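Local coordinates for CELL WALL surface anchor family protein (Streptococcus pneumoniae, PDB 3ZGH), which probably mediates adhesion of the pneumococcus to host cells by binding keratin 10 through this basic MSCRAMM-type domain, at residues A[36-39]-A[40-43]; A[146-150]-A[151-155]. All blocks are in the same frame, centred on the assembly; numbering follows the deposited sequence.

Interaction 1. Residues A[36-39]-A[40-43]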
loop_
_atom_site.group_PDB
_atom_site.type_symbol
_atom_site.label_atom_id
_atom_site.label_comp_id
_atom_site.label_asym_id
_atom_site.label_seq_id
_atom_site.Cartn_x
_atom_site.Cartn_y
_atom_site.Cartn_z
ATOM N N GLY A 36 0.486 12.338 -0.687
ATOM C CA GLY A 36 1.792 12.952 -0.786
ATOM C C GLY A 36 1.881 13.735 -2.086
ATOM O O GLY A 36 0.857 14.088 -2.669
ATOM N N VAL A 37 3.105 14.022 -2.527
ATOM C CA VAL A 37 3.321 14.851 -3.698
ATOM C C VAL A 37 4.293 14.149 -4.623
ATOM O O VAL A 37 5.412 13.782 -4.225
ATOM C CB VAL A 37 3.873 16.245 -3.300
ATOM C CG1 VAL A 37 4.313 17.057 -4.539
ATOM C CG2 VAL A 37 2.822 17.012 -2.496
ATOM N N ASP A 38 3.867 13.938 -5.854
ATOM C CA ASP A 38 4.795 13.465 -6.898
ATOM C C ASP A 38 5.679 14.643 -7.307
ATOM O O ASP A 38 5.174 15.594 -7.892
ATOM C CB ASP A 38 4.003 12.923 -8.091
ATOM C CG ASP A 38 4.881 12.483 -9.254
ATOM O OD1 ASP A 38 5.800 13.247 -9.676
ATOM O OD2 ASP A 38 4.640 11.351 -9.751
ATOM N N SER A 39 6.978 14.570 -6.972
ATOM C CA SER A 39 7.992 15.635 -7.212
ATOM C C SER A 39 8.210 15.989 -8.671
ATOM O O SER A 39 8.669 17.093 -8.999
ATOM C CB SER A 39 9.388 15.156 -6.783
ATOM O OG SER A 39 9.473 14.760 -5.447
ATOM N N VAL A 40 7.979 15.023 -9.548
ATOM C CA VAL A 40 8.290 15.225 -10.948
ATOM C C VAL A 40 7.172 15.993 -11.620
ATOM O O VAL A 40 7.426 16.927 -12.364
ATOM C CB VAL A 40 8.522 13.883 -11.679
ATOM C CG1 VAL A 40 8.790 14.119 -13.179
ATOM C CG2 VAL A 40 9.685 13.141 -11.039
ATOM N N TYR A 41 5.938 15.588 -11.379
ATOM C CA TYR A 41 4.804 16.203 -12.057
ATOM C C TYR A 41 4.078 17.240 -11.179
ATOM O O TYR A 41 3.168 17.909 -11.646
ATOM C CB TYR A 41 3.848 15.109 -12.590
ATOM C CG TYR A 41 4.498 14.347 -13.731
ATOM C CD1 TYR A 41 4.623 14.928 -14.986
ATOM C CD2 TYR A 41 5.061 13.094 -13.530
ATOM C CE1 TYR A 41 5.267 14.249 -16.039
ATOM C CE2 TYR A 41 5.698 12.402 -14.580
ATOM C CZ TYR A 41 5.799 12.994 -15.816
ATOM O OH TYR A 41 6.432 12.310 -16.823
ATOM N N ARG A 42 4.495 17.360 -9.917
ATOM C CA ARG A 42 3.944 18.358 -8.980
ATOM C C ARG A 42 2.431 18.212 -8.894
ATOM O O ARG A 42 1.672 19.174 -9.072
ATOM C CB ARG A 42 4.357 19.772 -9.393
ATOM C CG ARG A 42 5.869 19.909 -9.543
ATOM C CD ARG A 42 6.350 21.359 -9.667
ATOM N NE ARG A 42 7.479 21.599 -8.770
ATOM C CZ ARG A 42 7.454 22.381 -7.690
ATOM N NH1 ARG A 42 6.362 23.059 -7.351
ATOM N NH2 ARG A 42 8.547 22.504 -6.946
ATOM N N VAL A 43 1.997 16.981 -8.628
ATOM C CA VAL A 43 0.591 16.682 -8.480
ATOM C C VAL A 43 0.482 15.821 -7.237
ATOM O O VAL A 43 1.478 15.233 -6.802
ATOM C CB VAL A 43 0.039 15.892 -9.700
ATOM C CG1 VAL A 43 0.006 16.756 -10.955
ATOM C CG2 VAL A 43 0.866 14.619 -9.951
HETATM O O HOH W 1 9.344 19.401 -7.695
#
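The carboxylate of Asp38 and the ring of Tyr41 lie side by side and point the same way, their planes 56° apart. One face of the ring carries Val40 CG1, displaced from the ring centre toward the rim, and the rings of Tyr41 and Tyr84 form an edge-to-face pair. Asp38 OD1 approaches the Tyr41 ring obliquely, 3.9 Å from Tyr41 CD2. With CG anti to the backbone N (chi1 177°), the Asp38 carboxylate lies beside its own carbonyl carbon, and OD1 can reach two successive amides ahead of it. Val40 N, 2.8 Å from Asp38 OD1, meets it nearly along the C-O axis, though its N-H is bent; Tyr41 N, 2.9 Å from Asp38 OD1, comes from above the carboxylate plane with a straight N-H (167°). OD2 is engaged by the hydroxyls of Tyr84 and Tyr66, so both oxygens of this buried group have partners, which should restrict its rotation; two N-H donors on OD1 would be expected to favour the ionised form. Asp38 N donates to Val43 O over 2.9 Å, and Asp38 CB touches Val43 CG2. Arg42 N lies 2.8 Å from Asp38 O in a weak, bent bond across the turn. On the outer side, one water donates to Ser39 O at 2.7 Å and accepts weakly from Arg42 NE. The bond from Val40 N, two residues on, to Asp38 OD1 is that of an Asx turn, and Arg42, with positive phi, faces Asp38 together with Val43, which fits a G1 beta bulge closing the hairpin between strands 28-38 and 43-53.

Interaction 2. Residues A[146-150]-A[151-155]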
loop_
_atom_site.group_PDB
_atom_site.type_symbol
_atom_site.label_atom_id
_atom_site.label_comp_id
_atom_site.label_asym_id
_atom_site.label_seq_id
_atom_site.Cartn_x
_atom_site.Cartn_y
_atom_site.Cartn_z
ATOM N N GLY A 146 3.140 5.076 -16.416
ATOM C CA GLY A 146 2.320 6.246 -16.699
ATOM C C GLY A 146 1.094 5.936 -17.549
ATOM O O GLY A 146 0.038 6.477 -17.266
ATOM N N PHE A 147 1.187 5.098 -18.584
ATOM C CA PHE A 147 -0.025 4.873 -19.398
ATOM C C PHE A 147 -1.159 4.223 -18.581
ATOM O O PHE A 147 -2.341 4.421 -18.894
ATOM C CB PHE A 147 0.243 4.088 -20.703
ATOM C CG PHE A 147 0.857 2.756 -20.483
ATOM C CD1 PHE A 147 0.077 1.669 -20.111
ATOM C CD2 PHE A 147 2.220 2.584 -20.631
ATOM C CE1 PHE A 147 0.658 0.428 -19.880
ATOM C CE2 PHE A 147 2.813 1.359 -20.415
ATOM C CZ PHE A 147 2.036 0.270 -20.031
ATOM N N PHE A 148 -0.829 3.475 -17.523
ATOM C CA PHE A 148 -1.870 2.966 -16.617
ATOM C C PHE A 148 -2.351 4.062 -15.633
ATOM O O PHE A 148 -3.563 4.215 -15.383
ATOM C CB PHE A 148 -1.369 1.748 -15.820
ATOM C CG PHE A 148 -1.352 0.438 -16.608
ATOM C CD1 PHE A 148 -2.290 0.175 -17.600
ATOM C CD2 PHE A 148 -0.403 -0.543 -16.318
ATOM C CE1 PHE A 148 -2.280 -1.041 -18.277
ATOM C CE2 PHE A 148 -0.386 -1.744 -16.997
ATOM C CZ PHE A 148 -1.322 -1.996 -17.984
ATOM N N ALA A 149 -1.407 4.799 -15.052
ATOM C CA ALA A 149 -1.740 5.850 -14.077
ATOM C C ALA A 149 -2.736 6.824 -14.703
ATOM O O ALA A 149 -3.674 7.284 -14.056
ATOM C CB ALA A 149 -0.472 6.580 -13.649
ATOM N N LYS A 150 -2.547 7.102 -15.989
ATOM C CA LYS A 150 -3.348 8.095 -16.686
ATOM C C LYS A 150 -4.755 7.599 -17.014
ATOM O O LYS A 150 -5.629 8.397 -17.382
ATOM C CB LYS A 150 -2.644 8.536 -17.965
ATOM C CG LYS A 150 -1.375 9.324 -17.722
ATOM C CD LYS A 150 -0.512 9.397 -18.996
ATOM C CE LYS A 150 -0.919 10.560 -19.862
ATOM N NZ LYS A 150 -0.018 10.692 -21.051
ATOM N N LYS A 151 -4.975 6.294 -16.889
ATOM C CA LYS A 151 -6.309 5.734 -17.017
ATOM C C LYS A 151 -7.025 5.708 -15.658
ATOM O O LYS A 151 -8.149 5.232 -15.565
ATOM C CB LYS A 151 -6.256 4.305 -17.581
ATOM C CG LYS A 151 -5.784 4.197 -19.083
ATOM C CD LYS A 151 -5.736 2.731 -19.513
ATOM C CE LYS A 151 -5.102 2.527 -20.899
ATOM N NZ LYS A 151 -5.959 3.035 -22.007
ATOM N N GLY A 152 -6.385 6.192 -14.602
ATOM C CA GLY A 152 -7.024 6.154 -13.284
ATOM C C GLY A 152 -6.751 4.838 -12.568
ATOM O O GLY A 152 -7.450 4.502 -11.619
ATOM N N TYR A 153 -5.749 4.078 -13.029
ATOM C CA TYR A 153 -5.449 2.796 -12.395
ATOM C C TYR A 153 -4.586 2.977 -11.148
ATOM O O TYR A 153 -3.911 4.006 -10.980
ATOM C CB TYR A 153 -4.753 1.833 -13.351
ATOM C CG TYR A 153 -5.600 1.384 -14.534
ATOM C CD1 TYR A 153 -6.941 1.734 -14.632
ATOM C CD2 TYR A 153 -5.055 0.594 -15.539
ATOM C CE1 TYR A 153 -7.727 1.318 -15.718
ATOM C CE2 TYR A 153 -5.830 0.158 -16.635
ATOM C CZ TYR A 153 -7.166 0.537 -16.715
ATOM O OH TYR A 153 -7.960 0.133 -17.770
ATOM N N GLY A 154 -4.585 1.968 -10.289
ATOM C CA GLY A 154 -3.714 1.987 -9.125
ATOM C C GLY A 154 -2.802 0.776 -9.061
ATOM O O GLY A 154 -3.044 -0.256 -9.680
ATOM N N LEU A 155 -1.742 0.908 -8.292
ATOM C CA LEU A 155 -0.814 -0.180 -8.056
ATOM C C LEU A 155 -1.129 -0.715 -6.661
ATOM O O LEU A 155 -0.997 0.018 -5.651
ATOM C CB LEU A 155 0.611 0.357 -8.115
ATOM C CG LEU A 155 1.736 -0.647 -7.871
ATOM C CD1 LEU A 155 1.650 -1.811 -8.830
ATOM C CD2 LEU A 155 3.078 0.061 -8.004
HETATM O O HOH W 2 -3.897 6.748 -11.218
#
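Phe148 O takes two amide hydrogens, from Lys151 N at 2.9 Å and from Tyr153 N at 3.2 Å. The two donors arrive from opposite faces of the carbonyl plane: Lys151 N stands well above it, whereas Tyr153 N is tilted 32° from it. Gly152 N adds a bond to Ala149 O at 3.0 Å, closing a type I turn from Ala149 to Gly152. Ala149 O also receives a hydrogen from a water, which gives its other one to Tyr153 O, so the water spans the start of the outgoing chain. Gly152 has positive phi (87°), a conformation in which the lack of a side chain avoids a clash with the carbonyl oxygen of Lys151; with the bonds back into the last turn this is a Schellman motif.

Outside the backbone, the rings of Phe148 and Tyr153 meet obliquely, with centroids 5.6 Å apart and planes at 34°. Their closest atoms are Phe148 CD1 and Tyr153 CD2, 3.5 Å apart. The backbone sets Tyr153 CB 3.3 Å from Phe148 O, and with CG beside its own backbone N the ring lies against Phe148. Each ring has a further neighbour within the same stretch: Phe147 CE1 sits over the centre of the Phe148 ring, and Lys151 CB over that of Tyr153. Leu122 and Tyr124 touch Phe148, and Val121 and Ile113 touch Tyr153, so the pair rests on strands 120-131 and 109-114. Lys151 CG passes Phe147 O at 3.5 Å, while Lys150 NZ bonds to Met80 O. Phe148 O and Ala149 O, at the helix end, are thus met by the amides of Lys151, Gly152 and Tyr153 and by water, so the helix can stop without leaving these two acceptors bare.

In the fold
From the N terminus, strand 28-38 leads into interaction 1, which closes the tight turn to strand 43-53; these are the first two strands of the seven-stranded antiparallel sheet, 28-38 lying at one edge. Much later, after strand 143-145, interaction 2 ends the short helix 146-149 and delivers the chain to strand 154-162, a central strand between 57-65 and 109-114. The two are local and in series, neither nested nor crossed. The centres of interaction 1 and interaction 2 are about 15 Å apart, and they do not touch. The segment around Met80 to Tyr84 meets both: Met80, Arg81 and Tyr84 at interaction 1; Met80, Pro82 and Tyr84 at interaction 2.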